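Local coordinates for hypothetical protein (PDB 2V1L), which is of unknown function, is encoded on a Vibrio cholerae pathogenicity island and shares structural homology with human p32, at residues Thr9-Ser14 against Asn111-Asn116; Gly55-Val60 against Thr136-Asp141. One frame throughout, in Å; residues are numbered along the deposited sequence.

Interaction 1 of 2, residues Thr9-Ser14 against Asn111-Asn116; sequences THLPIS and NPIVGN
H10 and V114 run alongside each other in the same direction, with one methyl of V114 over a face of the imidazole. V114 CG2 lies 3.7 Å from the centroid of the H10 ring, 20° off the ring normal, which makes a CH-pi contact. It is shifted toward the rim, so it is nearest to one ring atom: V114 CG2 is 3.5 Å from H10 ND1. The first torsion of H10 (chi1 -65°) sets CG anti to the carbonyl carbon and brings the ring alongside the valine.

L11 and I113 instead meet with their side chains roughly perpendicular, and the branch methyl of I113 does the touching. I113 CG2 is 3.6 Å from L11 CG and 3.8 Å from L11 CD2. The same methyl also reaches back to H10, with I113 CG2 3.9 Å from H10 CB. It thus bridges the two neighbouring residues of the loop.

Around the contact, L11 also packs on Y123 of helix 117-135 and on F98, while I113 packs on F103 of strand 102-105. The turn that presents I113 and V114 is closed by a backbone bond from N116 N to I113 O, 3.0 Å long. N116 then stands at the N-cap of helix 117-135, where its OD1 makes weak bonds to the amides of D118 and A119.

The loop before helix 15-29 thus packs on the turn between strand 111-112 and helix 117-135, through carbon packing and one CH-pi contact. L11 and I113 are buried, whereas H10 and V114 are exposed. The join therefore probably relies on shape and hydrophobic burial rather than on charge.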
loop_
_atom_site.group_PDB
_atom_site.type_symbol
_atom_site.label_atom_id
_atom_site.label_comp_id
_atom_site.label_asym_id
_atom_site.label_seq_id
_atom_site.Cartn_x
_atom_site.Cartn_y
_atom_site.Cartn_z
ATOM N N THR A 9 13.202 -4.395 -0.438
ATOM C CA THR A 9 13.008 -3.244 -1.335
ATOM C C THR A 9 13.861 -2.068 -0.867
ATOM O O THR A 9 14.467 -2.123 0.212
ATOM C CB THR A 9 11.520 -2.789 -1.441
ATOM O OG1 THR A 9 11.171 -1.968 -0.320
ATOM C CG2 THR A 9 10.567 -3.969 -1.519
ATOM N N HIS A 10 13.887 -1.006 -1.673
ATOM C CA HIS A 10 14.718 0.180 -1.419
ATOM C C HIS A 10 14.025 1.228 -0.550
ATOM O O HIS A 10 14.569 2.308 -0.313
ATOM C CB HIS A 10 15.186 0.805 -2.748
ATOM C CG HIS A 10 16.100 -0.082 -3.543
ATOM N ND1 HIS A 10 17.445 0.180 -3.695
ATOM C CD2 HIS A 10 15.867 -1.244 -4.202
ATOM C CE1 HIS A 10 17.999 -0.772 -4.426
ATOM N NE2 HIS A 10 17.064 -1.652 -4.740
ATOM N N LEU A 11 12.824 0.901 -0.084
ATOM C CA LEU A 11 12.099 1.733 0.874
ATOM C C LEU A 11 12.064 1.037 2.239
ATOM O O LEU A 11 12.007 -0.186 2.300
ATOM C CB LEU A 11 10.685 2.028 0.358
ATOM C CG LEU A 11 10.618 3.052 -0.784
ATOM C CD1 LEU A 11 9.194 3.255 -1.221
ATOM C CD2 LEU A 11 11.272 4.380 -0.400
ATOM N N PRO A 12 12.100 1.812 3.340
ATOM C CA PRO A 12 12.173 1.192 4.657
ATOM C C PRO A 12 10.832 0.609 5.131
ATOM O O PRO A 12 10.231 1.123 6.090
ATOM C CB PRO A 12 12.623 2.348 5.545
ATOM C CG PRO A 12 12.068 3.543 4.904
ATOM C CD PRO A 12 12.067 3.283 3.432
ATOM N N ILE A 13 10.379 -0.450 4.452
ATOM C CA ILE A 13 9.182 -1.176 4.845
ATOM C C ILE A 13 9.429 -1.754 6.240
ATOM O O ILE A 13 10.474 -2.380 6.490
ATOM C CB ILE A 13 8.790 -2.282 3.820
ATOM C CG1 ILE A 13 8.531 -1.658 2.430
ATOM C CG2 ILE A 13 7.524 -3.020 4.247
ATOM C CD1 ILE A 13 8.292 -2.667 1.325
ATOM N N SER A 14 8.469 -1.512 7.136
ATOM C CA SER A 14 8.553 -1.893 8.548
ATOM C C SER A 14 8.213 -3.324 8.824
ATOM O O SER A 14 7.393 -3.945 8.117
ATOM C CB SER A 14 7.571 -1.055 9.367
ATOM O OG SER A 14 8.122 0.225 9.580
ATOM N N ASN A 111 9.064 9.495 -10.078
ATOM C CA ASN A 111 10.487 9.583 -9.759
ATOM C C ASN A 111 11.002 8.233 -9.251
ATOM O O ASN A 111 10.244 7.442 -8.702
ATOM C CB ASN A 111 10.773 10.701 -8.758
ATOM C CG ASN A 111 10.754 12.084 -9.404
ATOM O OD1 ASN A 111 11.610 12.410 -10.242
ATOM N ND2 ASN A 111 9.777 12.898 -9.024
ATOM N N PRO A 112 12.278 7.939 -9.499
ATOM C CA PRO A 112 12.764 6.648 -9.053
ATOM C C PRO A 112 12.931 6.606 -7.546
ATOM O O PRO A 112 13.135 7.639 -6.900
ATOM C CB PRO A 112 14.118 6.505 -9.779
ATOM C CG PRO A 112 14.136 7.616 -10.840
ATOM C CD PRO A 112 13.317 8.705 -10.217
ATOM N N ILE A 113 12.838 5.407 -6.991
ATOM C CA ILE A 113 12.868 5.216 -5.546
ATOM C C ILE A 113 14.303 5.128 -4.951
ATOM O O ILE A 113 14.605 5.764 -3.936
ATOM C CB ILE A 113 12.052 3.961 -5.204
ATOM C CG1 ILE A 113 10.546 4.243 -5.322
ATOM C CG2 ILE A 113 12.441 3.402 -3.847
ATOM C CD1 ILE A 113 9.685 2.971 -5.461
ATOM N N VAL A 114 15.175 4.362 -5.611
ATOM C CA VAL A 114 16.458 3.878 -5.045
ATOM C C VAL A 114 17.156 4.741 -3.968
ATOM O O VAL A 114 17.001 4.469 -2.756
ATOM C CB VAL A 114 17.431 3.398 -6.160
ATOM C CG1 VAL A 114 18.885 3.332 -5.666
ATOM C CG2 VAL A 114 16.999 2.031 -6.652
ATOM N N GLY A 115 17.904 5.762 -4.381
ATOM C CA GLY A 115 18.670 6.589 -3.422
ATOM C C GLY A 115 17.983 7.926 -3.227
ATOM O O GLY A 115 18.631 8.950 -2.990
ATOM N N ASN A 116 16.654 7.896 -3.314
ATOM C CA ASN A 116 15.838 9.095 -3.365
ATOM C C ASN A 116 15.172 9.394 -2.015
ATOM O O ASN A 116 14.503 8.539 -1.428
ATOM C CB ASN A 116 14.820 8.964 -4.511
ATOM C CG ASN A 116 13.977 10.198 -4.697
ATOM O OD1 ASN A 116 13.637 10.872 -3.737
ATOM N ND2 ASN A 116 13.603 10.481 -5.939
#

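Interaction 2 of 2, residues Gly55-Val60 against Thr136-Asp141; sequences GGFHPV and TEAFDD
F57 meets A138 and F139 from CB to the end of its ring. F57 CB is 3.9 Å from F139 CE1, approaching that ring obliquely. From CG onward the partner is A138. The methyl A138 CB lies 3.5 Å from the centroid of the F57 ring and only 9° off the normal, a CH-pi contact over the centre of one face. All six ring carbons are therefore at similar distances from it: A138 CB is 3.6 Å from F57 CD2 and 3.8 Å from F57 CZ. With chi1 at -62°, F57 CG stands beside its own backbone N, and the ring is laid over the methyl. Y133 of helix 117-135 adds an edge-to-face ring contact with F57.

F139 also meets the next residue of the loop. The carbonyl H58 O lies at the edge of the F139 ring, near its plane, 3.4 Å from F139 CE1.

The methyl is presented by the turn that ends helix 117-135. This is a Schellman motif with E137, at positive phi, as the C-prime residue. A138 N bonds to Y133 O and E137 N to V134 O. An aromatic residue from the loop before strand 60-66 thus packs on a Schellman-type helix C-terminus, just ahead of strand 141-144.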
loop_
_atom_site.group_PDB
_atom_site.type_symbol
_atom_site.label_atom_id
_atom_site.label_comp_id
_atom_site.label_asym_id
_atom_site.label_seq_id
_atom_site.Cartn_x
_atom_site.Cartn_y
_atom_site.Cartn_z
ATOM N N GLY A 55 -15.116 12.955 3.082
ATOM C CA GLY A 55 -13.875 12.392 3.589
ATOM C C GLY A 55 -14.089 10.946 3.994
ATOM O O GLY A 55 -14.980 10.269 3.475
ATOM N N GLY A 56 -13.291 10.484 4.952
ATOM C CA GLY A 56 -13.124 9.061 5.196
ATOM C C GLY A 56 -11.700 8.682 4.834
ATOM O O GLY A 56 -10.871 9.543 4.526
ATOM N N PHE A 57 -11.413 7.390 4.866
ATOM C CA PHE A 57 -10.066 6.890 4.655
ATOM C C PHE A 57 -9.898 6.443 3.191
ATOM O O PHE A 57 -10.811 5.808 2.623
ATOM C CB PHE A 57 -9.750 5.759 5.645
ATOM C CG PHE A 57 -9.779 6.197 7.111
ATOM C CD1 PHE A 57 -8.638 6.699 7.729
ATOM C CD2 PHE A 57 -10.964 6.106 7.866
ATOM C CE1 PHE A 57 -8.662 7.106 9.079
ATOM C CE2 PHE A 57 -10.991 6.507 9.226
ATOM C CZ PHE A 57 -9.837 7.005 9.824
ATOM N N HIS A 58 -8.749 6.796 2.584
ATOM C CA HIS A 58 -8.479 6.455 1.176
ATOM C C HIS A 58 -8.395 4.963 1.043
ATOM O O HIS A 58 -7.778 4.303 1.891
ATOM C CB HIS A 58 -7.148 7.049 0.675
ATOM C CG HIS A 58 -7.085 8.544 0.649
ATOM N ND1 HIS A 58 -5.928 9.226 0.323
ATOM C CD2 HIS A 58 -8.012 9.492 0.928
ATOM C CE1 HIS A 58 -6.146 10.529 0.396
ATOM N NE2 HIS A 58 -7.405 10.718 0.753
ATOM N N PRO A 59 -8.966 4.400 -0.041
ATOM C CA PRO A 59 -8.756 2.965 -0.281
ATOM C C PRO A 59 -7.299 2.678 -0.571
ATOM O O PRO A 59 -6.619 3.521 -1.114
ATOM C CB PRO A 59 -9.581 2.674 -1.555
ATOM C CG PRO A 59 -10.416 3.839 -1.754
ATOM C CD PRO A 59 -9.823 5.023 -1.069
ATOM N N VAL A 60 -6.831 1.481 -0.239
ATOM C CA VAL A 60 -5.467 1.112 -0.503
ATOM C C VAL A 60 -5.481 -0.247 -1.170
ATOM O O VAL A 60 -6.243 -1.121 -0.774
ATOM C CB VAL A 60 -4.631 1.053 0.793
ATOM C CG1 VAL A 60 -3.337 0.415 0.554
ATOM C CG2 VAL A 60 -4.445 2.465 1.419
ATOM N N THR A 136 -6.648 0.565 14.228
ATOM C CA THR A 136 -7.888 1.125 14.775
ATOM C C THR A 136 -9.113 0.752 13.915
ATOM O O THR A 136 -10.177 1.308 14.080
ATOM C CB THR A 136 -7.811 2.679 15.034
ATOM O OG1 THR A 136 -7.544 3.414 13.825
ATOM C CG2 THR A 136 -6.750 2.995 16.062
ATOM N N GLU A 137 -8.950 -0.196 12.999
ATOM C CA GLU A 137 -10.067 -0.696 12.175
ATOM C C GLU A 137 -10.785 0.396 11.368
ATOM O O GLU A 137 -12.027 0.480 11.363
ATOM C CB GLU A 137 -11.034 -1.549 13.044
ATOM C CG GLU A 137 -10.412 -2.921 13.386
ATOM C CD GLU A 137 -10.985 -3.593 14.620
ATOM O OE1 GLU A 137 -12.236 -3.650 14.773
ATOM O OE2 GLU A 137 -10.168 -4.099 15.435
ATOM N N ALA A 138 -10.000 1.237 10.686
ATOM C CA ALA A 138 -10.561 2.283 9.850
ATOM C C ALA A 138 -11.265 1.701 8.622
ATOM O O ALA A 138 -12.148 2.326 8.052
ATOM C CB ALA A 138 -9.476 3.240 9.419
ATOM N N PHE A 139 -10.863 0.510 8.219
ATOM C CA PHE A 139 -11.404 -0.107 7.019
ATOM C C PHE A 139 -12.403 -1.218 7.363
ATOM O O PHE A 139 -11.992 -2.303 7.759
ATOM C CB PHE A 139 -10.263 -0.688 6.167
ATOM C CG PHE A 139 -9.169 0.303 5.833
ATOM C CD1 PHE A 139 -9.381 1.311 4.899
ATOM C CD2 PHE A 139 -7.913 0.213 6.455
ATOM C CE1 PHE A 139 -8.359 2.245 4.589
ATOM C CE2 PHE A 139 -6.882 1.128 6.139
ATOM C CZ PHE A 139 -7.109 2.138 5.213
ATOM N N ASP A 140 -13.697 -0.955 7.166
ATOM C CA ASP A 140 -14.753 -1.984 7.311
ATOM C C ASP A 140 -14.802 -3.067 6.214
ATOM O O ASP A 140 -15.684 -3.930 6.245
ATOM C CB ASP A 140 -16.140 -1.336 7.473
ATOM C CG ASP A 140 -16.359 -0.133 6.552
ATOM O OD1 ASP A 140 -15.371 0.533 6.200
ATOM O OD2 ASP A 140 -17.521 0.175 6.202
ATOM N N ASP A 141 -13.860 -3.040 5.264
ATOM C CA ASP A 141 -13.894 -3.903 4.075
ATOM C C ASP A 141 -12.474 -4.224 3.620
ATOM O O ASP A 141 -11.864 -3.446 2.887
ATOM C CB ASP A 141 -14.683 -3.174 2.960
ATOM C CG ASP A 141 -14.816 -3.979 1.640
ATOM O OD1 ASP A 141 -14.179 -5.049 1.455
ATOM O OD2 ASP A 141 -15.565 -3.483 0.757
#

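The centres of interactions 1 and 2 are about 25 Å apart, with the middle of the chain between them, and the two do not touch. Both are partly buried, and each joins a loop to a segment beside helix 117-135. Residues 111-116 lead into the start of that helix, and 136-141 follow its end. Each pairs a methyl over an aromatic face with a second apolar contact. In 9-14/111-116 the ring is an exposed histidine and the buried part is aliphatic. In 55-60/136-141 the ring is a partly exposed phenylalanine and the buried member is another phenylalanine. Y123 of this helix packs on the first contact and Y133 on the second.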